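Local coordinates for protein VirX1 (Cyanophage Syn10, PDB 6QGM) that iodinates diverse substrates as a marine viral halogenase, probably flavin-dependent like other members of the tryptophan halogenase family, at residues V2-V7 with P28-A33; E235-A240 with A336-C341. All coordinates share one frame; numbering follows the deposited sequence.

Interaction 1: V2-V7 with P28-A33; sequences VKIESV and PQLEIA. Residue 2 of segment 2-7 comes from a tag, linker or insertion.
Glu5, Val7, Glu31 and Ala33 join two parallel strands through a ladder of three backbone hydrogen bonds. The pair belongs to a beta-alpha-beta crossover at the start of a Rossmann-type domain. Glu31 N donates to Glu5 O at 2.9 Å. Val7 N then donates to Glu31 O at 2.8 Å. Ala33 N follows, donating to Val7 O at 2.9 Å, and the pairing runs on to Ile9. Glu31 is thus gripped on both its N and its O.

The amides of Glu5 and Ser6 both donate to Asp220 OD2. Asp220 immediately precedes strand 221-224, a neighbour in the sheet. On the other flank Ile32 bonds the backbone of Lys187, which begins strand 187-198. Ser6 OG is satisfied outside the two segments.

Leu30 has CG anti to its carbonyl carbon (chi1 -68°), and its two methyls reach across. CD1 meets Val7 CG2 at 4.0 Å and CD2 meets Ile4 CG2 at 4.1 Å. The carboxylates of Glu5 and Glu31 stay apart, 5.6 Å between their OE1 atoms, and both residues are exposed.

The main chain satisfies its own polar groups, so the apolar side chains of Val7, Leu30 and Ile32 can be buried against Leu23 of helix 14-26.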
ATOM      1  N   VAL B   2      -9.487  30.139 -22.191  1.00 72.65           N
ATOM      2  CA  VAL B   2      -8.918  29.061 -21.291  1.00 73.19           C
ATOM      3  C   VAL B   2      -8.361  27.865 -22.091  1.00 71.70           C
ATOM      4  O   VAL B   2      -7.224  27.518 -21.872  1.00 75.78           O
ATOM      5  CB  VAL B   2      -9.947  28.604 -20.231  1.00 76.71           C
ATOM      6  CG1 VAL B   2     -11.174  27.916 -20.842  1.00 77.12           C
ATOM      7  CG2 VAL B   2      -9.279  27.707 -19.197  1.00 75.69           C
ATOM      8  N   LYS B   3      -9.146  27.246 -22.969  1.00 69.38           N
ATOM      9  CA  LYS B   3      -8.890  26.011 -23.762  1.00 67.05           C
ATOM     10  C   LYS B   3      -7.631  26.111 -24.619  1.00 62.92           C
ATOM     11  O   LYS B   3      -7.479  27.151 -25.235  1.00 61.54           O
ATOM     12  CB  LYS B   3     -10.081  25.982 -24.725  1.00 69.57           C
ATOM     13  CG  LYS B   3     -10.381  24.746 -25.546  1.00 71.39           C
ATOM     14  CD  LYS B   3     -11.875  24.628 -25.902  1.00 74.50           C
ATOM     15  CE  LYS B   3     -12.426  23.240 -25.623  1.00 76.91           C
ATOM     16  NZ  LYS B   3     -13.850  23.179 -25.214  1.00 80.24           N
ATOM     17  N   ILE B   4      -6.837  25.045 -24.732  1.00 61.06           N
ATOM     18  CA  ILE B   4      -5.654  24.975 -25.639  1.00 59.30           C
ATOM     19  C   ILE B   4      -6.161  24.822 -27.080  1.00 61.77           C
ATOM     20  O   ILE B   4      -6.611  23.694 -27.424  1.00 63.87           O
ATOM     21  CB  ILE B   4      -4.734  23.800 -25.254  1.00 57.27           C
ATOM     22  CG1 ILE B   4      -4.298  23.862 -23.792  1.00 56.74           C
ATOM     23  CG2 ILE B   4      -3.533  23.733 -26.192  1.00 57.51           C
ATOM     24  CD1 ILE B   4      -3.829  22.546 -23.224  1.00 56.48           C
ATOM     25  N   GLU B   5      -6.115  25.892 -27.883  1.00 60.99           N
ATOM     26  CA  GLU B   5      -6.515  25.852 -29.315  1.00 62.51           C
ATOM     27  C   GLU B   5      -5.259  25.848 -30.191  1.00 60.81           C
ATOM     28  O   GLU B   5      -5.267  25.187 -31.246  1.00 62.40           O
ATOM     29  CB  GLU B   5      -7.428  27.020 -29.673  1.00 64.97           C
ATOM     30  CG  GLU B   5      -8.738  27.019 -28.901  1.00 67.86           C
ATOM     31  CD  GLU B   5      -9.752  28.042 -29.396  1.00 70.97           C
ATOM     32  OE1 GLU B   5      -9.328  29.191 -29.677  1.00 72.62           O
ATOM     33  OE2 GLU B   5     -10.970  27.706 -29.494  1.00 73.10           O
ATOM     34  N   SER B   6      -4.220  26.575 -29.787  1.00 59.46           N
ATOM     35  CA  SER B   6      -2.961  26.688 -30.558  1.00 58.91           C
ATOM     36  C   SER B   6      -1.786  26.277 -29.680  1.00 56.90           C
ATOM     37  O   SER B   6      -1.834  26.510 -28.462  1.00 55.27           O
ATOM     38  CB  SER B   6      -2.769  28.069 -31.102  1.00 60.29           C
ATOM     39  OG  SER B   6      -2.508  28.977 -30.055  1.00 59.94           O
ATOM     40  N   VAL B   7      -0.764  25.707 -30.309  1.00 56.63           N
ATOM     41  CA  VAL B   7       0.445  25.170 -29.627  1.00 56.48           C
ATOM     42  C   VAL B   7       1.684  25.675 -30.378  1.00 56.68           C
ATOM     43  O   VAL B   7       1.686  25.629 -31.619  1.00 58.86           O
ATOM     44  CB  VAL B   7       0.366  23.635 -29.540  1.00 55.35           C
ATOM     45  CG1 VAL B   7       1.687  23.015 -29.112  1.00 54.87           C
ATOM     46  CG2 VAL B   7      -0.756  23.189 -28.611  1.00 55.31           C
ATOM     47  N   PRO B  28      -6.335  16.921 -34.243  1.00 69.00           N
ATOM     48  CA  PRO B  28      -6.537  17.725 -35.454  1.00 70.32           C
ATOM     49  C   PRO B  28      -7.147  19.110 -35.179  1.00 70.99           C
ATOM     50  O   PRO B  28      -6.952  19.987 -35.984  1.00 71.66           O
ATOM     51  CB  PRO B  28      -7.519  16.902 -36.296  1.00 71.86           C
ATOM     52  CG  PRO B  28      -7.431  15.502 -35.726  1.00 71.46           C
ATOM     53  CD  PRO B  28      -7.129  15.683 -34.257  1.00 69.83           C
ATOM     54  N   GLN B  29      -7.870  19.262 -34.065  1.00 72.02           N
ATOM     55  CA  GLN B  29      -8.505  20.540 -33.626  1.00 73.69           C
ATOM     56  C   GLN B  29      -7.428  21.610 -33.363  1.00 73.21           C
ATOM     57  O   GLN B  29      -7.771  22.803 -33.449  1.00 74.07           O
ATOM     58  CB  GLN B  29      -9.419  20.320 -32.407  1.00 74.46           C
ATOM     59  CG  GLN B  29      -8.719  20.141 -31.061  1.00 73.43           C
ATOM     60  CD  GLN B  29      -8.359  18.710 -30.720  1.00 75.79           C
ATOM     61  OE1 GLN B  29      -8.056  17.891 -31.595  1.00 77.41           O
ATOM     62  NE2 GLN B  29      -8.366  18.391 -29.427  1.00 76.11           N
ATOM     63  N   LEU B  30      -6.183  21.218 -33.052  1.00 71.27           N
ATOM     64  CA  LEU B  30      -5.087  22.162 -32.686  1.00 70.46           C
ATOM     65  C   LEU B  30      -4.526  22.852 -33.934  1.00 72.19           C
ATOM     66  O   LEU B  30      -4.336  22.171 -34.959  1.00 71.13           O
ATOM     67  CB  LEU B  30      -3.952  21.413 -31.982  1.00 68.86           C
ATOM     68  CG  LEU B  30      -4.264  20.842 -30.602  1.00 69.10           C
ATOM     69  CD1 LEU B  30      -3.010  20.210 -30.013  1.00 67.31           C
ATOM     70  CD2 LEU B  30      -4.814  21.925 -29.666  1.00 69.96           C
ATOM     71  N   GLU B  31      -4.260  24.151 -33.812  1.00 73.62           N
ATOM     72  CA  GLU B  31      -3.309  24.924 -34.650  1.00 76.33           C
ATOM     73  C   GLU B  31      -1.922  24.712 -34.037  1.00 74.63           C
ATOM     74  O   GLU B  31      -1.780  24.953 -32.822  1.00 79.11           O
ATOM     75  CB  GLU B  31      -3.659  26.417 -34.652  1.00 81.12           C
ATOM     76  CG  GLU B  31      -5.147  26.720 -34.720  1.00 85.27           C
ATOM     77  CD  GLU B  31      -5.490  28.157 -34.362  1.00 88.12           C
ATOM     78  OE1 GLU B  31      -5.119  28.600 -33.260  1.00 83.46           O
ATOM     79  OE2 GLU B  31      -6.118  28.839 -35.194  1.00 94.90           O
ATOM     80  N   ILE B  32      -0.941  24.256 -34.822  1.00 72.45           N
ATOM     81  CA  ILE B  32       0.419  23.907 -34.316  1.00 68.56           C
ATOM     82  C   ILE B  32       1.479  24.670 -35.109  1.00 68.77           C
ATOM     83  O   ILE B  32       1.387  24.689 -36.356  1.00 70.70           O
ATOM     84  CB  ILE B  32       0.657  22.387 -34.388  1.00 67.01           C
ATOM     85  CG1 ILE B  32      -0.465  21.609 -33.694  1.00 65.52           C
ATOM     86  CG2 ILE B  32       2.034  22.033 -33.829  1.00 68.23           C
ATOM     87  CD1 ILE B  32      -0.484  20.149 -34.054  1.00 64.75           C
ATOM     88  N   ALA B  33       2.448  25.258 -34.403  1.00 67.44           N
ATOM     89  CA  ALA B  33       3.682  25.824 -34.992  1.00 69.52           C
ATOM     90  C   ALA B  33       4.885  25.187 -34.298  1.00 69.37           C
ATOM     91  O   ALA B  33       4.777  24.876 -33.080  1.00 70.07           O
ATOM     92  CB  ALA B  33       3.687  27.320 -34.854  1.00 69.28           C
TER

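Interaction 2: E235-A240 with A336-C341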
ATOM      1  N   GLU B 235      14.793  27.824 -17.740  1.00 61.34           N
ATOM      2  CA  GLU B 235      15.296  29.216 -17.742  1.00 66.80           C
ATOM      3  C   GLU B 235      14.111  30.174 -17.573  1.00 67.19           C
ATOM      4  O   GLU B 235      14.024  30.797 -16.501  1.00 71.67           O
ATOM      5  CB  GLU B 235      16.150  29.549 -18.974  1.00 69.25           C
ATOM      6  CG  GLU B 235      16.883  30.888 -18.785  1.00 73.27           C
ATOM      7  CD  GLU B 235      17.806  31.360 -19.892  1.00 78.62           C
ATOM      8  OE1 GLU B 235      18.740  30.613 -20.204  1.00 84.21           O
ATOM      9  OE2 GLU B 235      17.609  32.487 -20.422  1.00 79.62           O
ATOM     10  N   PHE B 236      13.232  30.293 -18.566  1.00 66.40           N
ATOM     11  CA  PHE B 236      12.180  31.342 -18.620  1.00 66.14           C
ATOM     12  C   PHE B 236      11.171  31.156 -17.476  1.00 64.83           C
ATOM     13  O   PHE B 236      10.878  32.174 -16.842  1.00 63.32           O
ATOM     14  CB  PHE B 236      11.465  31.363 -19.974  1.00 67.41           C
ATOM     15  CG  PHE B 236      12.284  31.776 -21.174  1.00 69.01           C
ATOM     16  CD1 PHE B 236      13.556  32.317 -21.039  1.00 69.74           C
ATOM     17  CD2 PHE B 236      11.744  31.670 -22.450  1.00 71.15           C
ATOM     18  CE1 PHE B 236      14.275  32.723 -22.155  1.00 70.23           C
ATOM     19  CE2 PHE B 236      12.465  32.077 -23.564  1.00 72.57           C
ATOM     20  CZ  PHE B 236      13.731  32.606 -23.416  1.00 71.15           C
ATOM     21  N   MET B 237      10.649  29.942 -17.243  1.00 65.94           N
ATOM     22  CA  MET B 237       9.635  29.658 -16.185  1.00 65.48           C
ATOM     23  C   MET B 237      10.343  29.367 -14.855  1.00 62.99           C
ATOM     24  O   MET B 237       9.661  29.311 -13.809  1.00 60.68           O
ATOM     25  CB  MET B 237       8.730  28.478 -16.557  1.00 68.61           C
ATOM     26  CG  MET B 237       7.736  28.776 -17.689  1.00 73.99           C
ATOM     27  SD  MET B 237       6.506  30.064 -17.344  1.00 79.78           S
ATOM     28  CE  MET B 237       5.994  29.493 -15.732  1.00 80.51           C
ATOM     29  N   GLY B 238      11.660  29.171 -14.892  1.00 60.62           N
ATOM     30  CA  GLY B 238      12.512  29.062 -13.695  1.00 58.97           C
ATOM     31  C   GLY B 238      12.292  27.792 -12.897  1.00 56.79           C
ATOM     32  O   GLY B 238      12.550  27.824 -11.705  1.00 56.81           O
ATOM     33  N   GLU B 239      11.866  26.695 -13.511  1.00 58.77           N
ATOM     34  CA  GLU B 239      11.588  25.442 -12.751  1.00 60.00           C
ATOM     35  C   GLU B 239      12.913  24.794 -12.324  1.00 58.40           C
ATOM     36  O   GLU B 239      13.786  24.554 -13.179  1.00 57.96           O
ATOM     37  CB  GLU B 239      10.716  24.466 -13.546  1.00 61.14           C
ATOM     38  CG  GLU B 239      10.026  23.431 -12.666  1.00 61.80           C
ATOM     39  CD  GLU B 239       9.104  23.997 -11.596  1.00 63.41           C
ATOM     40  OE1 GLU B 239       8.704  25.177 -11.715  1.00 63.80           O
ATOM     41  OE2 GLU B 239       8.786  23.269 -10.642  1.00 63.79           O
ATOM     42  N   ALA B 240      13.023  24.517 -11.026  1.00 57.37           N
ATOM     43  CA  ALA B 240      14.180  23.886 -10.350  1.00 55.93           C
ATOM     44  C   ALA B 240      14.495  22.537 -10.993  1.00 54.67           C
ATOM     45  O   ALA B 240      13.592  21.941 -11.573  1.00 55.48           O
ATOM     46  CB  ALA B 240      13.863  23.715  -8.883  1.00 55.24           C
ATOM     47  N   ALA B 336       6.934  19.152 -14.886  1.00 55.75           N
ATOM     48  CA  ALA B 336       7.009  19.127 -16.363  1.00 56.81           C
ATOM     49  C   ALA B 336       6.099  20.214 -16.948  1.00 58.47           C
ATOM     50  O   ALA B 336       6.520  20.900 -17.914  1.00 60.32           O
ATOM     51  CB  ALA B 336       6.601  17.766 -16.841  1.00 57.04           C
ATOM     52  N   TRP B 337       4.892  20.355 -16.383  1.00 57.14           N
ATOM     53  CA  TRP B 337       3.877  21.352 -16.799  1.00 54.99           C
ATOM     54  C   TRP B 337       3.836  22.479 -15.771  1.00 54.59           C
ATOM     55  O   TRP B 337       3.368  22.235 -14.650  1.00 55.20           O
ATOM     56  CB  TRP B 337       2.520  20.671 -16.948  1.00 55.86           C
ATOM     57  CG  TRP B 337       1.558  21.412 -17.827  1.00 55.20           C
ATOM     58  CD1 TRP B 337       1.475  22.760 -18.027  1.00 54.96           C
ATOM     59  CD2 TRP B 337       0.518  20.820 -18.620  1.00 54.62           C
ATOM     60  NE1 TRP B 337       0.456  23.049 -18.890  1.00 55.42           N
ATOM     61  CE2 TRP B 337      -0.147  21.879 -19.276  1.00 54.95           C
ATOM     62  CE3 TRP B 337       0.098  19.507 -18.844  1.00 53.95           C
ATOM     63  CZ2 TRP B 337      -1.219  21.657 -20.141  1.00 55.58           C
ATOM     64  CZ3 TRP B 337      -0.958  19.294 -19.701  1.00 54.80           C
ATOM     65  CH2 TRP B 337      -1.620  20.353 -20.326  1.00 55.16           C
ATOM     66  N   VAL B 338       4.350  23.652 -16.141  1.00 55.84           N
ATOM     67  CA  VAL B 338       4.396  24.863 -15.273  1.00 59.03           C
ATOM     68  C   VAL B 338       3.729  26.000 -16.042  1.00 61.41           C
ATOM     69  O   VAL B 338       4.172  26.275 -17.181  1.00 64.83           O
ATOM     70  CB  VAL B 338       5.848  25.220 -14.905  1.00 58.38           C
ATOM     71  CG1 VAL B 338       5.936  26.534 -14.153  1.00 57.00           C
ATOM     72  CG2 VAL B 338       6.509  24.107 -14.125  1.00 58.76           C
ATOM     73  N   ASN B 339       2.730  26.645 -15.445  1.00 61.77           N
ATOM     74  CA  ASN B 339       1.868  27.635 -16.134  1.00 61.29           C
ATOM     75  C   ASN B 339       1.504  27.054 -17.496  1.00 59.69           C
ATOM     76  O   ASN B 339       1.134  25.860 -17.513  1.00 59.80           O
ATOM     77  CB  ASN B 339       2.559  28.997 -16.162  1.00 62.06           C
ATOM     78  CG  ASN B 339       2.742  29.515 -14.763  1.00 63.40           C
ATOM     79  OD1 ASN B 339       3.858  29.690 -14.309  1.00 66.29           O
ATOM     80  ND2 ASN B 339       1.640  29.682 -14.052  1.00 65.89           N
ATOM     81  N   ASN B 340       1.672  27.828 -18.574  1.00 60.52           N
ATOM     82  CA  ASN B 340       1.230  27.464 -19.942  1.00 61.76           C
ATOM     83  C   ASN B 340       2.424  26.948 -20.760  1.00 61.21           C
ATOM     84  O   ASN B 340       2.436  27.181 -21.979  1.00 63.13           O
ATOM     85  CB  ASN B 340       0.518  28.641 -20.614  1.00 61.61           C
ATOM     86  CG  ASN B 340       1.415  29.821 -20.887  1.00 61.72           C
ATOM     87  OD1 ASN B 340       2.394  30.051 -20.176  1.00 61.83           O
ATOM     88  ND2 ASN B 340       1.097  30.565 -21.935  1.00 63.66           N
ATOM     89  N   CYS B 341       3.358  26.246 -20.114  1.00 60.01           N
ATOM     90  CA  CYS B 341       4.578  25.670 -20.740  1.00 60.06           C
ATOM     91  C   CYS B 341       4.773  24.226 -20.256  1.00 60.76           C
ATOM     92  O   CYS B 341       4.670  24.005 -19.031  1.00 61.85           O
ATOM     93  CB  CYS B 341       5.797  26.516 -20.410  1.00 61.13           C
ATOM     94  SG  CYS B 341       7.370  25.657 -20.702  1.00 63.19           S
TER
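Met237 and Val338 mark the nearest approach of the two backbones, their CA atoms 7.2 Å apart. Segment 235-240 takes in the last part of helix 231-236 and the chain that follows. Gly238 is the first residue to leave helical geometry, with a positive phi of 70°. Segment 336-341 makes a tight hairpin. Val338 to Cys341 form a type II' turn, with Asn339 at positive phi. The hairpin is tied by Val338 N to Cys341 O at 2.9 Å and Cys341 N to Val338 O at 3.0 Å. These bonds lie within the hairpin; the two segments themselves meet through side chains.

Met237 carries most of the contact. Its CG stands anti to the carbonyl carbon (chi1 -71°), which directs the chain at the hairpin. CB lies 4.2 Å from Val338 CG1, and CG packs on Cys341 CB at 4.0 Å. The placement of the terminal methyl, CE, is doubtful. Phe206 of strand 206-211 touches both Met237 and Cys341.

Glu239 crosses the other methyl of Val338, with OE1 3.4 Å from CG2. Its carboxylate is held elsewhere: OE1 makes a salt bridge to Arg335 and OE2 a hydrogen bond to Thr334. Both partners lie just before the hairpin, which fixes the acid beside it. Leu233 of the helix also packs on Val338 and on Glu239.

Here a helix end and its exit loop pack on a beta-hairpin with a two-residue loop, a type II' turn, at the edge of the mixed, Rossmann-type sheet.

Both interactions belong to the same mixed sheet, in series along the chain, with centres about 19 Å apart. Interaction 1 lies inside the sheet and pairs the neighbouring strands 6-10 and 31-36. Interaction 2 lies at the sheet's end, where strands 341-343 and 337-338 meet the end of helix 231-236. Each contact is partly buried. In interaction 1 the acidic side chains are exposed, while interaction 2 has no fully exposed residue among those that touch. The first is joined by backbone hydrogen bonds; the second rests on side-chain packing, mostly apolar, with its acid paired to Arg335 and Thr334. The two meet directly where Ile4 CD1 packs on Trp337 CZ2 at 4.1 Å.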